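Local coordinates for Lmo0488 protein (Listeria monocytogenes serovar 1/2a, PDB 5TED), which probably acts as a LysR-type transcription factor, QuiR, whose effector-binding domain, the part described here, binds shikimate, which induces transcription of protocatechuate biosynthesis genes, at residues K91-D96 with N164-S169; F122-I127 with I170-H175. One frame throughout, in Å; residues are numbered along the deposited sequence.

Overall arrangement
Strand 165-170 runs straight from one contact into the other. Interaction 1 adds the short strand 94-95 beside it, and interaction 2 sets the loop that follows it against the end of helix 115-124. Their centres lie 16 Å apart, and N171 joins them: its backbone N is 2.8 Å from I95 O and its side-chain ND2 2.9 Å from S94 OG, both probable hydrogen bonds. Neither contact belongs to the shikimate pocket; the side chain of V167 stays about 14 Å from the ligand. Interaction 2 is nevertheless close in sequence to pocket residues, since S112, G113 and L114 precede helix 115-124 and R177 follows H175 by two positions.

Interaction 1 (K91-D96 with N164-S169); sequences KYDSID and NVKVLS
S94 and S169 form a parallel beta bridge, with both side chains on one face, where the short strand 94-95 joins the mixed sheet of this LysR effector-binding domain. S169 spans S94 with its two backbone polar atoms: S169 O takes a hydrogen bond from I95 N (3.0 Å), while S169 N gives only a weak one to D93 O (3.4 Å). A water also bridges this end, donating to D93 O at 2.8 Å and to V167 O at 2.6 Å. Before the strand, the K166 ammonium holds the incoming loop. Its NZ gives a hydrogen bond to Y92 O (2.7 Å), from 37° above the carbonyl plane, and makes a longer salt bridge to D93 OD1 (3.2 Å) on the anti side of that carboxylate, somewhat out of its plane. A90 O is a further acceptor. The lysine chain leaves its strand anti to the backbone N but bends at chi2 (69°) and again at chi4, which brings NZ back beside the loop. L168 spreads its two methyls between the segments: CD2 lies against the Y92 carbonyl, and CD1 meets CD1 of the buried I95, whose side chain also touches V81 of strand 69-84. Beyond the bridge, S94 OG is held by N171 ND2, and on the shared face S169 OG presses against S94 CB, 3.2 Å away.

Interaction 2 (F122-I127 with I170-H175); sequences FAEINI and INEPKH
E172 faces E124 through a water: their OE2 atoms stand 4.5 Å apart, and the water donates to E124 OE2 at 3.0 Å and to E172 OE2 at 2.9 Å. Bridging the two probably eases the repulsion expected between like charges so near one another. The weak bond from E172 N to D96 OD1 ties this residue back to the loop just after strand 94-95. Next comes P173, reached through a cis peptide bond and buried, with its ring directed at the helix end. I125 lies across it at about a right angle, putting CG2 beside CD and CG of the pyrrolidine, 3.7 Å from P173 CD. A different part of the ring, at CB, meets the E124 carboxylate, while L121 supplies a further apolar neighbour one helical turn earlier. E124 ends helix 115-124 and I125 is the first residue beyond it; the helix closes in a Schellman motif: I127 N bonds to F122 O (2.9 Å) and N126 N to A123 O (2.9 Å), with N126 at positive phi. Past K174, whose side chain is not modelled beyond CA, the chain turns H175 to the same carboxylate. E124 stretches out to it, anti to the backbone N (chi1 176°) and extended beyond CG. H175 NE2 donates to the syn lone pair of E124 OE1 at 2.8 Å, with a bent N-H...O angle of 130°. Carboxylate and imidazole planes stand 70° apart, and the H175 side chain also rests on L117 and L121.

Interaction 1 (K91-D96 with N164-S169)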
loop_
_atom_site.group_PDB
_atom_site.type_symbol
_atom_site.label_atom_id
_atom_site.label_comp_id
_atom_site.label_asym_id
_atom_site.label_seq_id
_atom_site.Cartn_x
_atom_site.Cartn_y
_atom_site.Cartn_z
ATOM N N LYS A 91 -27.439 2.335 -7.597
ATOM C CA LYS A 91 -28.416 2.658 -8.632
ATOM C C LYS A 91 -28.117 3.991 -9.294
ATOM O O LYS A 91 -28.627 4.252 -10.386
ATOM C CB LYS A 91 -29.839 2.720 -8.066
ATOM C CG LYS A 91 -30.187 1.668 -7.037
ATOM C CD LYS A 91 -31.655 1.791 -6.613
ATOM C CE LYS A 91 -31.921 1.135 -5.253
ATOM N NZ LYS A 91 -31.630 2.054 -4.109
ATOM N N TYR A 92 -27.347 4.851 -8.641
ATOM C CA TYR A 92 -27.050 6.184 -9.136
ATOM C C TYR A 92 -25.709 6.204 -9.858
ATOM O O TYR A 92 -24.888 5.291 -9.726
ATOM C CB TYR A 92 -27.027 7.191 -7.979
ATOM C CG TYR A 92 -28.254 7.119 -7.093
ATOM C CD1 TYR A 92 -29.513 7.446 -7.589
ATOM C CD2 TYR A 92 -28.158 6.707 -5.766
ATOM C CE1 TYR A 92 -30.648 7.371 -6.785
ATOM C CE2 TYR A 92 -29.288 6.630 -4.955
ATOM C CZ TYR A 92 -30.530 6.967 -5.473
ATOM O OH TYR A 92 -31.654 6.893 -4.675
ATOM N N ASP A 93 -25.493 7.273 -10.625
ATOM C CA ASP A 93 -24.183 7.542 -11.195
ATOM C C ASP A 93 -23.488 8.689 -10.491
ATOM O O ASP A 93 -22.259 8.761 -10.530
ATOM C CB ASP A 93 -24.284 7.868 -12.692
ATOM C CG ASP A 93 -24.800 6.703 -13.521
ATOM O OD1 ASP A 93 -24.428 5.540 -13.256
ATOM O OD2 ASP A 93 -25.593 6.957 -14.457
ATOM N N SER A 94 -24.241 9.571 -9.841
ATOM C CA SER A 94 -23.696 10.666 -9.055
ATOM C C SER A 94 -24.633 10.920 -7.886
ATOM O O SER A 94 -25.840 10.687 -7.986
ATOM C CB SER A 94 -23.548 11.939 -9.901
ATOM O OG SER A 94 -24.829 12.488 -10.181
ATOM N N ILE A 95 -24.083 11.446 -6.792
ATOM C CA ILE A 95 -24.833 11.660 -5.558
ATOM C C ILE A 95 -24.295 12.909 -4.881
ATOM O O ILE A 95 -23.231 13.414 -5.220
ATOM C CB ILE A 95 -24.739 10.458 -4.584
ATOM C CG1 ILE A 95 -23.287 10.235 -4.127
ATOM C CG2 ILE A 95 -25.301 9.193 -5.219
ATOM C CD1 ILE A 95 -23.159 9.233 -2.953
ATOM N N ASP A 96 -25.063 13.417 -3.930
ATOM C CA ASP A 96 -24.611 14.404 -2.966
ATOM C C ASP A 96 -24.044 13.659 -1.773
ATOM O O ASP A 96 -24.463 12.536 -1.480
ATOM C CB ASP A 96 -25.766 15.296 -2.517
ATOM C CG ASP A 96 -26.338 16.131 -3.653
ATOM O OD1 ASP A 96 -25.621 16.363 -4.654
ATOM O OD2 ASP A 96 -27.518 16.532 -3.551
ATOM N N ASN A 164 -15.253 -5.124 -7.336
ATOM C CA ASN A 164 -16.702 -5.234 -7.528
ATOM C C ASN A 164 -17.395 -4.063 -6.833
ATOM O O ASN A 164 -18.142 -4.225 -5.862
ATOM C CB ASN A 164 -17.207 -6.559 -6.981
ATOM C CG ASN A 164 -16.490 -7.736 -7.568
ATOM O OD1 ASN A 164 -16.218 -7.766 -8.760
ATOM N ND2 ASN A 164 -16.184 -8.728 -6.734
ATOM N N VAL A 165 -17.139 -2.860 -7.360
ATOM C CA VAL A 165 -17.629 -1.622 -6.760
ATOM C C VAL A 165 -18.140 -0.685 -7.847
ATOM O O VAL A 165 -17.735 -0.761 -9.011
ATOM C CB VAL A 165 -16.542 -0.899 -5.921
ATOM C CG1 VAL A 165 -16.058 -1.775 -4.766
ATOM C CG2 VAL A 165 -15.361 -0.490 -6.809
ATOM N N LYS A 166 -19.043 0.200 -7.451
ATOM C CA LYS A 166 -19.532 1.284 -8.290
ATOM C C LYS A 166 -18.918 2.578 -7.786
ATOM O O LYS A 166 -18.986 2.861 -6.587
ATOM C CB LYS A 166 -21.062 1.363 -8.229
ATOM C CG LYS A 166 -21.679 2.580 -8.901
ATOM C CD LYS A 166 -21.521 2.543 -10.412
ATOM C CE LYS A 166 -22.375 3.614 -11.095
ATOM N NZ LYS A 166 -23.833 3.273 -11.123
ATOM N N VAL A 167 -18.340 3.372 -8.690
ATOM C CA VAL A 167 -17.717 4.640 -8.323
ATOM C C VAL A 167 -18.704 5.757 -8.631
ATOM O O VAL A 167 -19.173 5.884 -9.771
ATOM C CB VAL A 167 -16.378 4.848 -9.062
ATOM C CG1 VAL A 167 -15.774 6.207 -8.721
ATOM C CG2 VAL A 167 -15.387 3.736 -8.730
ATOM N N LEU A 168 -19.031 6.565 -7.623
ATOM C CA LEU A 168 -20.034 7.623 -7.744
ATOM C C LEU A 168 -19.355 8.974 -7.659
ATOM O O LEU A 168 -18.630 9.248 -6.695
ATOM C CB LEU A 168 -21.088 7.533 -6.636
ATOM C CG LEU A 168 -21.755 6.168 -6.523
ATOM C CD1 LEU A 168 -22.490 6.019 -5.214
ATOM C CD2 LEU A 168 -22.677 5.960 -7.720
ATOM N N SER A 169 -19.613 9.831 -8.640
ATOM C CA SER A 169 -19.092 11.184 -8.552
ATOM C C SER A 169 -19.918 11.973 -7.543
ATOM O O SER A 169 -21.094 11.677 -7.306
ATOM C CB SER A 169 -19.082 11.858 -9.933
ATOM O OG SER A 169 -20.391 12.165 -10.365
HETATM O O HOH W 1 -20.704 6.727 -11.661
#

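Interaction 2 (F122-I127 with I170-H175)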
loop_
_atom_site.group_PDB
_atom_site.type_symbol
_atom_site.label_atom_id
_atom_site.label_comp_id
_atom_site.label_asym_id
_atom_site.label_seq_id
_atom_site.Cartn_x
_atom_site.Cartn_y
_atom_site.Cartn_z
ATOM N N PHE A 122 -17.922 16.871 5.363
ATOM C CA PHE A 122 -19.039 16.408 6.184
ATOM C C PHE A 122 -19.515 17.500 7.129
ATOM O O PHE A 122 -20.720 17.635 7.376
ATOM C CB PHE A 122 -18.646 15.159 6.990
ATOM C CG PHE A 122 -18.597 13.892 6.180
ATOM C CD1 PHE A 122 -19.762 13.320 5.683
ATOM C CD2 PHE A 122 -17.386 13.244 5.952
ATOM C CE1 PHE A 122 -19.715 12.152 4.925
ATOM C CE2 PHE A 122 -17.328 12.062 5.212
ATOM C CZ PHE A 122 -18.498 11.513 4.701
ATOM N N ALA A 123 -18.586 18.277 7.687
ATOM C CA ALA A 123 -18.990 19.381 8.552
ATOM C C ALA A 123 -19.747 20.444 7.763
ATOM O O ALA A 123 -20.705 21.040 8.271
ATOM C CB ALA A 123 -17.770 19.972 9.251
ATOM N N GLU A 124 -19.334 20.697 6.519
ATOM C CA GLU A 124 -20.022 21.692 5.699
ATOM C C GLU A 124 -21.497 21.351 5.533
ATOM O O GLU A 124 -22.358 22.233 5.613
ATOM C CB GLU A 124 -19.362 21.795 4.328
ATOM C CG GLU A 124 -20.072 22.728 3.376
ATOM C CD GLU A 124 -19.299 22.942 2.094
ATOM O OE1 GLU A 124 -18.108 22.556 2.041
ATOM O OE2 GLU A 124 -19.884 23.499 1.140
ATOM N N ILE A 125 -21.805 20.078 5.292
ATOM C CA ILE A 125 -23.181 19.638 5.090
ATOM C C ILE A 125 -23.772 19.197 6.427
ATOM O O ILE A 125 -24.846 18.586 6.474
ATOM C CB ILE A 125 -23.255 18.530 4.021
ATOM C CG1 ILE A 125 -22.392 17.328 4.418
ATOM C CG2 ILE A 125 -22.798 19.069 2.670
ATOM C CD1 ILE A 125 -22.651 16.078 3.589
ATOM N N ASN A 126 -23.062 19.492 7.517
ATOM C CA ASN A 126 -23.534 19.233 8.882
ATOM C C ASN A 126 -24.016 17.791 9.060
ATOM O O ASN A 126 -25.108 17.532 9.565
ATOM C CB ASN A 126 -24.633 20.232 9.262
ATOM C CG ASN A 126 -24.666 20.528 10.752
ATOM O OD1 ASN A 126 -23.825 21.267 11.268
ATOM N ND2 ASN A 126 -25.646 19.956 11.448
ATOM N N ILE A 127 -23.176 16.840 8.661
ATOM C CA ILE A 127 -23.460 15.415 8.789
ATOM C C ILE A 127 -22.336 14.760 9.577
ATOM O O ILE A 127 -21.156 15.071 9.369
ATOM C CB ILE A 127 -23.634 14.736 7.416
ATOM C CG1 ILE A 127 -24.930 15.205 6.760
ATOM C CG2 ILE A 127 -23.583 13.219 7.542
ATOM C CD1 ILE A 127 -25.188 14.550 5.424
ATOM N N ILE A 170 -19.279 12.969 -6.931
ATOM C CA ILE A 170 -19.869 13.768 -5.865
ATOM C C ILE A 170 -20.313 15.101 -6.458
ATOM O O ILE A 170 -19.485 15.932 -6.851
ATOM C CB ILE A 170 -18.880 13.984 -4.707
ATOM C CG1 ILE A 170 -18.492 12.649 -4.048
ATOM C CG2 ILE A 170 -19.449 14.966 -3.698
ATOM C CD1 ILE A 170 -17.366 12.764 -3.026
ATOM N N ASN A 171 -21.622 15.337 -6.468
ATOM C CA ASN A 171 -22.123 16.618 -6.953
ATOM C C ASN A 171 -21.882 17.712 -5.918
ATOM O O ASN A 171 -21.175 18.684 -6.186
ATOM C CB ASN A 171 -23.609 16.505 -7.305
ATOM C CG ASN A 171 -23.864 15.503 -8.420
ATOM O OD1 ASN A 171 -23.093 15.419 -9.383
ATOM N ND2 ASN A 171 -24.948 14.747 -8.302
ATOM N N GLU A 172 -22.435 17.546 -4.720
ATOM C CA GLU A 172 -22.273 18.507 -3.633
ATOM C C GLU A 172 -21.843 17.804 -2.326
ATOM O O GLU A 172 -22.287 16.688 -2.047
ATOM C CB GLU A 172 -23.595 19.257 -3.416
ATOM C CG GLU A 172 -23.537 20.406 -2.428
ATOM C CD GLU A 172 -23.026 21.692 -3.055
ATOM O OE1 GLU A 172 -23.048 21.798 -4.302
ATOM O OE2 GLU A 172 -22.602 22.592 -2.297
ATOM N N PRO A 173 -20.958 18.434 -1.536
ATOM C CA PRO A 173 -20.233 19.680 -1.809
ATOM C C PRO A 173 -18.993 19.408 -2.666
ATOM O O PRO A 173 -18.449 18.317 -2.589
ATOM C CB PRO A 173 -19.845 20.174 -0.417
ATOM C CG PRO A 173 -19.733 18.930 0.403
ATOM C CD PRO A 173 -20.672 17.912 -0.186
ATOM N N LYS A 174 -18.557 20.369 -3.473
ATOM C CA LYS A 174 -17.406 20.190 -4.340
ATOM C C LYS A 174 -16.223 20.982 -3.809
ATOM O O LYS A 174 -16.333 22.186 -3.565
ATOM N N HIS A 175 -15.101 20.291 -3.625
ATOM C CA HIS A 175 -13.880 20.970 -3.212
ATOM C C HIS A 175 -12.672 20.227 -3.772
ATOM O O HIS A 175 -12.694 19.006 -3.957
ATOM C CB HIS A 175 -13.781 21.105 -1.682
ATOM C CG HIS A 175 -14.739 22.102 -1.092
ATOM N ND1 HIS A 175 -14.484 23.458 -1.064
ATOM C CD2 HIS A 175 -15.951 21.939 -0.506
ATOM C CE1 HIS A 175 -15.496 24.085 -0.488
ATOM N NE2 HIS A 175 -16.398 23.187 -0.139
HETATM O O HOH W 2 -19.896 23.685 -1.896
#